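Local coordinates for protein TetR transcriptional regulator (Chloroflexus aurantiacus, PDB 3QBM) that probably binds DNA as a TetR-family transcriptional regulator, through a predicted helix-turn-helix motif, and carries bound magnesium ions, at residues V90-A95 with P180-Y185. Residues are numbered along the deposited sequence; the frame is centred on the assembly and turned at random. Where two conformers were deposited one is given.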
loop_
_atom_site.group_PDB
_atom_site.type_symbol
_atom_site.label_atom_id
_atom_site.label_comp_id
_atom_site.label_asym_id
_atom_site.label_seq_id
_atom_site.Cartn_x
_atom_site.Cartn_y
_atom_site.Cartn_z
ATOM N N VAL A 90 -1.427 3.470 16.781
ATOM C CA VAL A 90 -2.659 3.748 16.046
ATOM C C VAL A 90 -2.735 2.787 14.843
ATOM O O VAL A 90 -3.756 2.130 14.635
ATOM C CB VAL A 90 -2.741 5.245 15.588
ATOM C CG1 VAL A 90 -3.935 5.469 14.656
ATOM C CG2 VAL A 90 -2.838 6.171 16.812
ATOM N N PHE A 91 -1.670 2.725 14.026
ATOM C CA PHE A 91 -1.650 1.816 12.884
ATOM C C PHE A 91 -1.811 0.346 13.298
ATOM O O PHE A 91 -2.564 -0.406 12.663
ATOM C CB PHE A 91 -0.358 1.998 12.095
ATOM C CG PHE A 91 -0.397 3.142 11.134
ATOM C CD1 PHE A 91 -1.119 3.027 9.965
ATOM C CD2 PHE A 91 0.302 4.301 11.365
ATOM C CE1 PHE A 91 -1.135 4.039 9.047
ATOM C CE2 PHE A 91 0.304 5.304 10.419
ATOM C CZ PHE A 91 -0.428 5.187 9.291
ATOM N N ARG A 92 -1.117 -0.055 14.348
ATOM C CA ARG A 92 -1.239 -1.398 14.851
ATOM C C ARG A 92 -2.692 -1.752 15.188
ATOM O O ARG A 92 -3.157 -2.885 14.894
ATOM C CB ARG A 92 -0.328 -1.616 16.069
ATOM C CG ARG A 92 -0.385 -3.038 16.550
ATOM C CD ARG A 92 0.654 -3.386 17.559
ATOM N NE ARG A 92 0.501 -2.638 18.786
ATOM C CZ ARG A 92 1.109 -2.934 19.944
ATOM N NH1 ARG A 92 1.854 -4.022 20.096
ATOM N NH2 ARG A 92 0.894 -2.164 20.994
ATOM N N SER A 93 -3.417 -0.782 15.746
ATOM C CA SER A 93 -4.827 -1.009 16.137
ATOM C C SER A 93 -5.769 -1.238 14.962
ATOM O O SER A 93 -6.926 -1.686 15.160
ATOM C CB SER A 93 -5.343 0.132 17.015
ATOM O OG SER A 93 -5.660 1.274 16.231
ATOM N N TYR A 94 -5.315 -0.892 13.746
ATOM C CA TYR A 94 -6.085 -1.183 12.523
ATOM C C TYR A 94 -6.316 -2.675 12.287
ATOM O O TYR A 94 -7.230 -2.997 11.535
ATOM C CB TYR A 94 -5.427 -0.599 11.269
ATOM C CG TYR A 94 -5.448 0.906 11.166
ATOM C CD1 TYR A 94 -5.897 1.707 12.211
ATOM C CD2 TYR A 94 -4.932 1.537 10.045
ATOM C CE1 TYR A 94 -5.874 3.079 12.102
ATOM C CE2 TYR A 94 -4.944 2.910 9.929
ATOM C CZ TYR A 94 -5.408 3.666 10.962
ATOM O OH TYR A 94 -5.395 5.039 10.852
ATOM N N ALA A 95 -5.506 -3.542 12.913
ATOM C CA ALA A 95 -5.624 -5.002 12.748
ATOM C C ALA A 95 -7.035 -5.502 13.007
ATOM O O ALA A 95 -7.533 -6.336 12.267
ATOM C CB ALA A 95 -4.657 -5.739 13.660
ATOM N N PRO A 180 1.801 -9.135 10.623
ATOM C CA PRO A 180 2.639 -8.095 10.005
ATOM C C PRO A 180 2.608 -6.724 10.721
ATOM O O PRO A 180 3.613 -6.015 10.770
ATOM C CB PRO A 180 2.051 -7.956 8.579
ATOM C CG PRO A 180 1.416 -9.278 8.300
ATOM C CD PRO A 180 0.854 -9.724 9.641
ATOM N N LEU A 181 1.451 -6.341 11.245
ATOM C CA LEU A 181 1.342 -5.098 11.984
ATOM C C LEU A 181 2.077 -5.189 13.326
ATOM O O LEU A 181 2.679 -4.226 13.773
ATOM C CB LEU A 181 -0.143 -4.704 12.170
ATOM C CG LEU A 181 -0.771 -3.962 10.993
ATOM C CD1 LEU A 181 -2.298 -3.962 11.066
ATOM C CD2 LEU A 181 -0.269 -2.519 10.906
ATOM N N GLU A 182 1.993 -6.343 13.982
ATOM C CA GLU A 182 2.657 -6.553 15.257
ATOM C C GLU A 182 4.151 -6.501 15.078
ATOM O O GLU A 182 4.826 -5.813 15.831
ATOM C CB GLU A 182 2.258 -7.879 15.904
ATOM C CG GLU A 182 0.993 -7.773 16.705
ATOM C CD GLU A 182 1.160 -6.910 17.941
ATOM O OE1 GLU A 182 2.308 -6.513 18.271
ATOM O OE2 GLU A 182 0.125 -6.625 18.578
ATOM N N HIS A 183 4.656 -7.158 14.033
ATOM C CA HIS A 183 6.086 -7.142 13.731
ATOM C C HIS A 183 6.608 -5.755 13.394
ATOM O O HIS A 183 7.609 -5.353 13.923
ATOM C CB HIS A 183 6.454 -8.023 12.546
ATOM C CG HIS A 183 6.333 -9.488 12.793
ATOM N ND1 HIS A 183 6.509 -10.057 14.034
ATOM C CD2 HIS A 183 6.134 -10.515 11.930
ATOM C CE1 HIS A 183 6.394 -11.373 13.934
ATOM N NE2 HIS A 183 6.161 -11.677 12.669
ATOM N N ALA A 184 5.889 -5.031 12.525
ATOM C CA ALA A 184 6.252 -3.674 12.118
ATOM C C ALA A 184 6.281 -2.778 13.336
ATOM O O ALA A 184 7.255 -2.044 13.563
ATOM C CB ALA A 184 5.261 -3.159 11.087
ATOM N N TYR A 185 5.209 -2.812 14.132
ATOM C CA TYR A 185 5.187 -2.036 15.353
ATOM C C TYR A 185 6.439 -2.302 16.221
ATOM O O TYR A 185 7.155 -1.381 16.612
ATOM C CB TYR A 185 3.920 -2.336 16.146
ATOM C CG TYR A 185 3.924 -1.670 17.491
ATOM C CD1 TYR A 185 3.421 -0.405 17.655
ATOM C CD2 TYR A 185 4.452 -2.320 18.603
ATOM C CE1 TYR A 185 3.451 0.228 18.897
ATOM C CE2 TYR A 185 4.519 -1.703 19.824
ATOM C CZ TYR A 185 3.997 -0.437 19.982
ATOM O OH TYR A 185 4.038 0.186 21.200
#
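Arg92 lays its guanidinium flat on the ring of Tyr185, a cation-pi stack in which Arg92 CZ sits 3.6 Å from the centroid of the Tyr185 ring, nearly on the ring normal, with the planes only 11° apart. Its chain starts with CG anti to the backbone N (chi1 -177°) and bends at chi3, which turns the flat head over the tyrosine. NH2 forms a salt bridge with OD1 of Asp89, one turn back on helix 80-92. At the edge of the head, in the given conformer of Glu182, Arg92 NH1 donates in the guanidinium plane to the syn side of Glu182 OE1, a salt bridge of 3.1 Å with an N-H...O angle of 159°; a second conformer makes this pairing less than certain. Beside this polar cluster, Leu181 drives its two methyls against the backbone of 91-95: CD2 comes 3.6 Å from O of Phe91, while CD1 lies 3.7 Å from N of Ala95 and also meets its CB. Helix 80-92 is thus joined to helix 179-196 within the TetR C-terminal domain, away from the magnesium site. The Tyr185 stack and the Asp89 pair, with Glu182 in its given conformer, probably stabilise the positive charge and should help hold the guanidinium plane.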